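Local structure of glycogen synthase (6GNF) at residues L352-D366 / I420-E434. The protein belongs to the glycogen and starch synthases, two-domain glycosyltransferases of the GT-B fold, and binds ADP and a glycan in the cleft between its domains. Numbering follows the deposited sequence.
Sequences LFGFIGRLENQKGAD and ITAGADYCLMPSRFE. With ADP (adenosine-5'-diphosphate), chain F; AC1 (4,6-dideoxy-4-{[(1S,4R,5S,6S)-4,5,6-trihydroxy-3-(hydroxymethyl)cyclohex-2-en-1-yl]amino}-alpha-D-glucopyranose), chain D.
K363 and E434 meet beside the diphosphate of ADP. K363 NZ lies 2.9 Å from E434 OE2 in a salt bridge, on the syn side of the carboxylate. The same NZ donates to ADP O3A and O1B. E434 is held from two more directions: S431 OG donates a hydrogen bond to OE1, at its anti lone pair, and O3B of AC1 donates to OE2. The Q362 chain runs straight, with CG anti to the backbone N (chi1 -179°). It lays CG over one face of the F433 ring, 3.6 Å from its centroid, in a CH-pi contact. The amide stacks on that ring at 22° and sends NE2 to O2B of AC1. R432 grips D366 end-on, NH1 to OD1 (3.0 Å) and NH2 to OD2 (3.2 Å). NH1 also donates to N361 O in the carbonyl plane, while N361 OD1 sits over the guanidinium face.

The loops that carry K363 and E434 follow the C-terminal ends of the neighbouring parallel strands 352-356 and 426-429, in the C-terminal Rossmann-like domain of a GT-B fold. Between the strands, L428 N donates to G354 O at 2.9 Å. On one side of the sheet F353 and Y426 form an offset stack, planes at 23°, against helix 485-503. On the opposite face, I420 of helix 414-423 packs CG2 on G354 CA (3.8 Å) and on I356 CD1. I356 turns its other branch, CG2, to the adenine of ADP.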
loop_
_atom_site.group_PDB
_atom_site.type_symbol
_atom_site.label_atom_id
_atom_site.label_comp_id
_atom_site.label_asym_id
_atom_site.label_seq_id
_atom_site.Cartn_x
_atom_site.Cartn_y
_atom_site.Cartn_z
ATOM N N LEU A 352 -0.967 -7.890 25.649
ATOM C CA LEU A 352 -0.994 -8.628 24.392
ATOM C C LEU A 352 -0.546 -7.755 23.227
ATOM O O LEU A 352 -1.040 -6.645 23.054
ATOM C CB LEU A 352 -2.401 -9.169 24.130
ATOM C CG LEU A 352 -2.513 -10.233 23.030
ATOM C CD1 LEU A 352 -3.619 -11.222 23.347
ATOM C CD2 LEU A 352 -2.751 -9.627 21.659
ATOM N N PHE A 353 0.391 -8.280 22.437
ATOM C CA PHE A 353 0.894 -7.629 21.225
ATOM C C PHE A 353 0.335 -8.320 19.985
ATOM O O PHE A 353 0.325 -9.545 19.906
ATOM C CB PHE A 353 2.420 -7.715 21.170
ATOM C CG PHE A 353 3.118 -6.884 22.206
ATOM C CD1 PHE A 353 3.336 -7.381 23.478
ATOM C CD2 PHE A 353 3.578 -5.610 21.899
ATOM C CE1 PHE A 353 3.990 -6.619 24.434
ATOM C CE2 PHE A 353 4.230 -4.841 22.848
ATOM C CZ PHE A 353 4.438 -5.345 24.119
ATOM N N GLY A 354 -0.120 -7.535 19.015
ATOM C CA GLY A 354 -0.680 -8.076 17.779
ATOM C C GLY A 354 0.048 -7.586 16.538
ATOM O O GLY A 354 0.333 -6.395 16.407
ATOM N N PHE A 355 0.345 -8.509 15.625
ATOM C CA PHE A 355 0.936 -8.169 14.332
ATOM C C PHE A 355 0.012 -8.622 13.210
ATOM O O PHE A 355 -0.504 -9.738 13.226
ATOM C CB PHE A 355 2.310 -8.829 14.171
ATOM C CG PHE A 355 2.874 -8.722 12.777
ATOM C CD1 PHE A 355 2.526 -9.642 11.798
ATOM C CD2 PHE A 355 3.753 -7.698 12.444
ATOM C CE1 PHE A 355 3.037 -9.543 10.513
ATOM C CE2 PHE A 355 4.275 -7.600 11.167
ATOM C CZ PHE A 355 3.913 -8.524 10.199
ATOM N N ILE A 356 -0.206 -7.748 12.242
ATOM C CA ILE A 356 -0.949 -8.103 11.045
ATOM C C ILE A 356 -0.184 -7.560 9.854
ATOM O O ILE A 356 0.019 -6.358 9.755
ATOM C CB ILE A 356 -2.364 -7.496 11.033
ATOM C CG1 ILE A 356 -3.091 -7.775 12.350
ATOM C CG2 ILE A 356 -3.162 -8.057 9.865
ATOM C CD1 ILE A 356 -4.356 -6.963 12.526
ATOM N N GLY A 357 0.266 -8.431 8.960
ATOM C CA GLY A 357 0.951 -7.950 7.764
ATOM C C GLY A 357 1.544 -9.028 6.894
ATOM O O GLY A 357 1.671 -10.167 7.308
ATOM N N ARG A 358 1.898 -8.642 5.671
ATOM C CA ARG A 358 2.594 -9.520 4.728
ATOM C C ARG A 358 3.817 -10.121 5.410
ATOM O O ARG A 358 4.496 -9.445 6.186
ATOM C CB ARG A 358 3.009 -8.738 3.472
ATOM C CG ARG A 358 1.829 -8.265 2.628
ATOM C CD ARG A 358 2.235 -7.482 1.383
ATOM N NE ARG A 358 2.734 -6.132 1.675
ATOM C CZ ARG A 358 4.009 -5.736 1.577
ATOM N NH1 ARG A 358 4.975 -6.573 1.191
ATOM N NH2 ARG A 358 4.334 -4.488 1.876
ATOM N N LEU A 359 4.067 -11.404 5.169
ATOM C CA LEU A 359 5.249 -12.078 5.713
ATOM C C LEU A 359 6.441 -11.885 4.765
ATOM O O LEU A 359 6.928 -12.833 4.149
ATOM C CB LEU A 359 4.960 -13.562 5.911
ATOM C CG LEU A 359 3.785 -13.892 6.827
ATOM C CD1 LEU A 359 3.549 -15.391 6.838
ATOM C CD2 LEU A 359 4.041 -13.376 8.234
ATOM N N GLU A 360 6.884 -10.638 4.655
ATOM C CA GLU A 360 7.909 -10.231 3.711
ATOM C C GLU A 360 8.934 -9.371 4.460
ATOM O O GLU A 360 8.636 -8.825 5.516
ATOM C CB GLU A 360 7.242 -9.459 2.567
ATOM C CG GLU A 360 8.141 -9.208 1.329
ATOM C CD GLU A 360 8.488 -7.723 1.072
ATOM O OE1 GLU A 360 7.650 -6.959 0.532
ATOM O OE2 GLU A 360 9.622 -7.329 1.421
ATOM N N ASN A 361 10.128 -9.253 3.892
ATOM C CA ASN A 361 11.214 -8.506 4.529
ATOM C C ASN A 361 10.794 -7.136 5.077
ATOM O O ASN A 361 11.176 -6.755 6.178
ATOM C CB ASN A 361 12.374 -8.318 3.548
ATOM C CG ASN A 361 13.555 -7.595 4.180
ATOM O OD1 ASN A 361 14.209 -8.121 5.086
ATOM N ND2 ASN A 361 13.806 -6.371 3.744
ATOM N N GLN A 362 10.027 -6.389 4.296
ATOM C CA GLN A 362 9.599 -5.055 4.694
ATOM C C GLN A 362 9.006 -4.984 6.102
ATOM O O GLN A 362 9.296 -4.042 6.843
ATOM C CB GLN A 362 8.576 -4.488 3.702
ATOM C CG GLN A 362 8.142 -3.080 4.083
ATOM C CD GLN A 362 7.086 -2.507 3.189
ATOM O OE1 GLN A 362 6.901 -2.951 2.056
ATOM N NE2 GLN A 362 6.360 -1.520 3.697
ATOM N N LYS A 363 8.175 -5.967 6.459
ATOM C CA LYS A 363 7.354 -5.911 7.682
ATOM C C LYS A 363 7.994 -6.505 8.934
ATOM O O LYS A 363 7.501 -6.287 10.037
ATOM C CB LYS A 363 6.008 -6.596 7.435
ATOM C CG LYS A 363 5.190 -5.994 6.298
ATOM C CD LYS A 363 4.631 -4.630 6.657
ATOM C CE LYS A 363 3.940 -3.992 5.465
ATOM N NZ LYS A 363 3.303 -2.688 5.813
ATOM N N GLY A 364 9.082 -7.254 8.777
ATOM C CA GLY A 364 9.828 -7.765 9.923
ATOM C C GLY A 364 9.151 -8.867 10.712
ATOM O O GLY A 364 9.450 -9.049 11.894
ATOM N N ALA A 365 8.280 -9.634 10.062
ATOM C CA ALA A 365 7.666 -10.802 10.686
ATOM C C ALA A 365 8.729 -11.821 11.096
ATOM O O ALA A 365 8.611 -12.472 12.148
ATOM C CB ALA A 365 6.655 -11.439 9.744
ATOM N N ASP A 366 9.783 -11.941 10.290
ATOM C CA ASP A 366 10.908 -12.828 10.621
ATOM C C ASP A 366 11.594 -12.455 11.945
ATOM O O ASP A 366 12.094 -13.328 12.653
ATOM C CB ASP A 366 11.924 -12.907 9.462
ATOM C CG ASP A 366 12.608 -11.572 9.158
ATOM O OD1 ASP A 366 11.950 -10.501 9.192
ATOM O OD2 ASP A 366 13.821 -11.601 8.857
ATOM N N ILE A 420 -7.925 -8.961 16.473
ATOM C CA ILE A 420 -6.589 -8.571 16.952
ATOM C C ILE A 420 -6.528 -7.071 17.228
ATOM O O ILE A 420 -6.030 -6.644 18.273
ATOM C CB ILE A 420 -5.483 -8.979 15.954
ATOM C CG1 ILE A 420 -5.287 -10.496 15.986
ATOM C CG2 ILE A 420 -4.161 -8.294 16.285
ATOM C CD1 ILE A 420 -4.633 -11.046 14.738
ATOM N N THR A 421 -7.040 -6.281 16.291
ATOM C CA THR A 421 -7.039 -4.829 16.417
ATOM C C THR A 421 -7.782 -4.355 17.660
ATOM O O THR A 421 -7.336 -3.416 18.311
ATOM C CB THR A 421 -7.671 -4.172 15.184
ATOM O OG1 THR A 421 -7.038 -4.679 14.008
ATOM C CG2 THR A 421 -7.517 -2.660 15.223
ATOM N N ALA A 422 -8.921 -4.980 17.949
ATOM C CA ALA A 422 -9.734 -4.614 19.098
ATOM C C ALA A 422 -9.203 -5.232 20.384
ATOM O O ALA A 422 -9.117 -4.562 21.417
ATOM C CB ALA A 422 -11.177 -5.037 18.871
ATOM N N GLY A 423 -8.797 -6.497 20.314
ATOM C CA GLY A 423 -8.436 -7.257 21.510
ATOM C C GLY A 423 -7.050 -6.977 22.050
ATOM O O GLY A 423 -6.828 -7.037 23.259
ATOM N N ALA A 424 -6.110 -6.697 21.156
ATOM C CA ALA A 424 -4.726 -6.467 21.546
ATOM C C ALA A 424 -4.576 -5.157 22.306
ATOM O O ALA A 424 -5.321 -4.203 22.075
ATOM C CB ALA A 424 -3.818 -6.461 20.323
ATOM N N ASP A 425 -3.586 -5.111 23.190
ATOM C CA ASP A 425 -3.219 -3.876 23.874
ATOM C C ASP A 425 -2.289 -3.054 23.007
ATOM O O ASP A 425 -2.324 -1.825 23.036
ATOM C CB ASP A 425 -2.528 -4.200 25.184
ATOM C CG ASP A 425 -3.427 -4.946 26.120
ATOM O OD1 ASP A 425 -4.568 -4.482 26.295
ATOM O OD2 ASP A 425 -2.996 -5.984 26.674
ATOM N N TYR A 426 -1.446 -3.749 22.245
ATOM C CA TYR A 426 -0.427 -3.107 21.435
ATOM C C TYR A 426 -0.450 -3.607 19.990
ATOM O O TYR A 426 -0.672 -4.787 19.736
ATOM C CB TYR A 426 0.945 -3.352 22.062
ATOM C CG TYR A 426 1.077 -2.779 23.457
ATOM C CD1 TYR A 426 1.197 -1.411 23.654
ATOM C CD2 TYR A 426 1.065 -3.604 24.578
ATOM C CE1 TYR A 426 1.312 -0.874 24.927
ATOM C CE2 TYR A 426 1.176 -3.080 25.859
ATOM C CZ TYR A 426 1.303 -1.714 26.033
ATOM O OH TYR A 426 1.424 -1.192 27.312
ATOM N N CYS A 427 -0.201 -2.690 19.060
ATOM C CA CYS A 427 -0.059 -3.007 17.641
ATOM C C CYS A 427 1.424 -2.965 17.267
ATOM O O CYS A 427 2.040 -1.904 17.243
ATOM C CB CYS A 427 -0.850 -2.004 16.809
ATOM S SG CYS A 427 -0.565 -2.129 15.043
ATOM N N LEU A 428 1.983 -4.132 16.966
ATOM C CA LEU A 428 3.422 -4.303 16.805
ATOM C C LEU A 428 3.820 -4.296 15.333
ATOM O O LEU A 428 3.397 -5.172 14.573
ATOM C CB LEU A 428 3.825 -5.627 17.447
ATOM C CG LEU A 428 5.303 -5.965 17.614
ATOM C CD1 LEU A 428 5.947 -5.050 18.637
ATOM C CD2 LEU A 428 5.454 -7.418 18.040
ATOM N N MET A 429 4.605 -3.291 14.929
ATOM C CA MET A 429 5.042 -3.138 13.537
ATOM C C MET A 429 6.555 -2.923 13.428
ATOM O O MET A 429 7.017 -1.786 13.294
ATOM C CB MET A 429 4.325 -1.955 12.888
ATOM C CG MET A 429 2.808 -2.043 12.942
ATOM S SD MET A 429 2.033 -0.627 12.150
ATOM C CE MET A 429 2.463 -0.914 10.446
ATOM N N PRO A 430 7.334 -4.017 13.419
ATOM C CA PRO A 430 8.786 -3.937 13.293
ATOM C C PRO A 430 9.238 -3.807 11.837
ATOM O O PRO A 430 10.045 -4.608 11.358
ATOM C CB PRO A 430 9.242 -5.267 13.892
ATOM C CG PRO A 430 8.156 -6.210 13.518
ATOM C CD PRO A 430 6.881 -5.412 13.571
ATOM N N SER A 431 8.718 -2.797 11.145
ATOM C CA SER A 431 9.004 -2.612 9.732
ATOM C C SER A 431 10.441 -2.147 9.511
ATOM O O SER A 431 10.968 -1.351 10.279
ATOM C CB SER A 431 8.035 -1.598 9.114
ATOM O OG SER A 431 6.694 -2.027 9.265
ATOM N N ARG A 432 11.063 -2.648 8.447
ATOM C CA ARG A 432 12.387 -2.197 8.029
ATOM C C ARG A 432 12.306 -0.914 7.206
ATOM O O ARG A 432 13.237 -0.120 7.197
ATOM C CB ARG A 432 13.099 -3.292 7.238
ATOM C CG ARG A 432 13.439 -4.514 8.080
ATOM C CD ARG A 432 14.278 -5.514 7.310
ATOM N NE ARG A 432 14.788 -6.580 8.181
ATOM C CZ ARG A 432 14.184 -7.743 8.432
ATOM N NH1 ARG A 432 13.016 -8.047 7.883
ATOM N NH2 ARG A 432 14.759 -8.616 9.246
ATOM N N PHE A 433 11.217 -0.746 6.469
ATOM C CA PHE A 433 10.858 0.541 5.876
ATOM C C PHE A 433 9.334 0.577 5.759
ATOM O O PHE A 433 8.695 -0.476 5.630
ATOM C CB PHE A 433 11.535 0.735 4.519
ATOM C CG PHE A 433 11.262 -0.373 3.543
ATOM C CD1 PHE A 433 12.028 -1.531 3.555
ATOM C CD2 PHE A 433 10.233 -0.262 2.614
ATOM C CE1 PHE A 433 11.780 -2.557 2.656
ATOM C CE2 PHE A 433 9.975 -1.286 1.713
ATOM C CZ PHE A 433 10.749 -2.437 1.739
ATOM N N GLU A 434 8.748 1.770 5.829
ATOM C CA GLU A 434 7.299 1.900 5.847
ATOM C C GLU A 434 6.867 3.272 5.352
ATOM O O GLU A 434 6.851 4.229 6.122
ATOM C CB GLU A 434 6.760 1.648 7.259
ATOM C CG GLU A 434 5.276 1.327 7.301
ATOM C CD GLU A 434 4.960 0.007 6.641
ATOM O OE1 GLU A 434 5.331 -1.028 7.232
ATOM O OE2 GLU A 434 4.342 0.003 5.550
HETATM P PB ADP F . 1.138 -2.734 3.077
HETATM O O1B ADP F . 2.585 -2.315 3.039
HETATM O O2B ADP F . 0.237 -1.853 2.256
HETATM O O3B ADP F . 0.935 -4.215 2.898
HETATM P PA ADP F . -0.340 -1.347 5.127
HETATM O O1A ADP F . -0.182 -0.018 4.401
HETATM O O2A ADP F . -0.319 -1.413 6.648
HETATM O O3A ADP F . 0.746 -2.435 4.614
HETATM O "O5'" ADP F . -1.714 -2.040 4.632
HETATM C "C5'" ADP F . -1.924 -3.452 4.740
HETATM C "C4'" ADP F . -3.409 -3.684 4.996
HETATM O "O4'" ADP F . -3.778 -5.054 4.826
HETATM C "C3'" ADP F . -3.764 -3.318 6.422
HETATM O "O3'" ADP F . -4.998 -2.595 6.391
HETATM C "C2'" ADP F . -3.882 -4.643 7.142
HETATM O "O2'" ADP F . -4.899 -4.538 8.133
HETATM C "C1'" ADP F . -4.245 -5.631 6.047
HETATM N N9 ADP F . -3.649 -6.991 6.152
HETATM C C8 ADP F . -2.364 -7.332 5.915
HETATM N N7 ADP F . -2.172 -8.670 6.069
HETATM C C5 ADP F . -3.359 -9.209 6.398
HETATM C C6 ADP F . -3.880 -10.557 6.704
HETATM N N6 ADP F . -3.074 -11.637 6.691
HETATM N N1 ADP F . -5.190 -10.682 7.004
HETATM C C2 ADP F . -6.024 -9.629 7.032
HETATM N N3 ADP F . -5.614 -8.376 6.761
HETATM C C4 ADP F . -4.327 -8.103 6.441
HETATM C C1 AC1 D . 1.660 -3.064 -3.847
HETATM O O2 AC1 D . 2.474 -1.131 -5.087
HETATM C C2 AC1 D . 1.776 -1.539 -3.893
HETATM C C4A AC1 D . 1.636 2.294 2.375
HETATM C C3 AC1 D . 2.466 -0.984 -2.646
HETATM O O3 AC1 D . 2.356 0.442 -2.705
HETATM C C4 AC1 D . 1.840 -1.540 -1.348
HETATM N N4A AC1 D . 2.455 -1.038 -0.096
HETATM C C5 AC1 D . 1.906 -3.072 -1.442
HETATM O O5 AC1 D . 1.157 -3.514 -2.581
HETATM C C6 AC1 D . 1.335 -3.775 -0.221
HETATM C C1B AC1 D . 2.574 0.370 0.293
HETATM C C2B AC1 D . 3.342 0.621 1.624
HETATM O O2B AC1 D . 3.945 -0.550 2.167
HETATM C C3B AC1 D . 2.531 1.161 2.780
HETATM O O3B AC1 D . 3.420 1.661 3.779
HETATM O O4 AC1 D . 0.790 2.560 3.499
HETATM C C5B AC1 D . 0.818 1.923 1.165
HETATM C C7B AC1 D . 1.219 1.033 0.272
HETATM C C6B AC1 D . -0.482 2.631 0.943
HETATM O O6B AC1 D . -0.183 4.025 0.852
HETATM O O HOH W 1 1.278 -5.240 12.694
HETATM O O HOH W 2 5.689 -4.011 10.425
#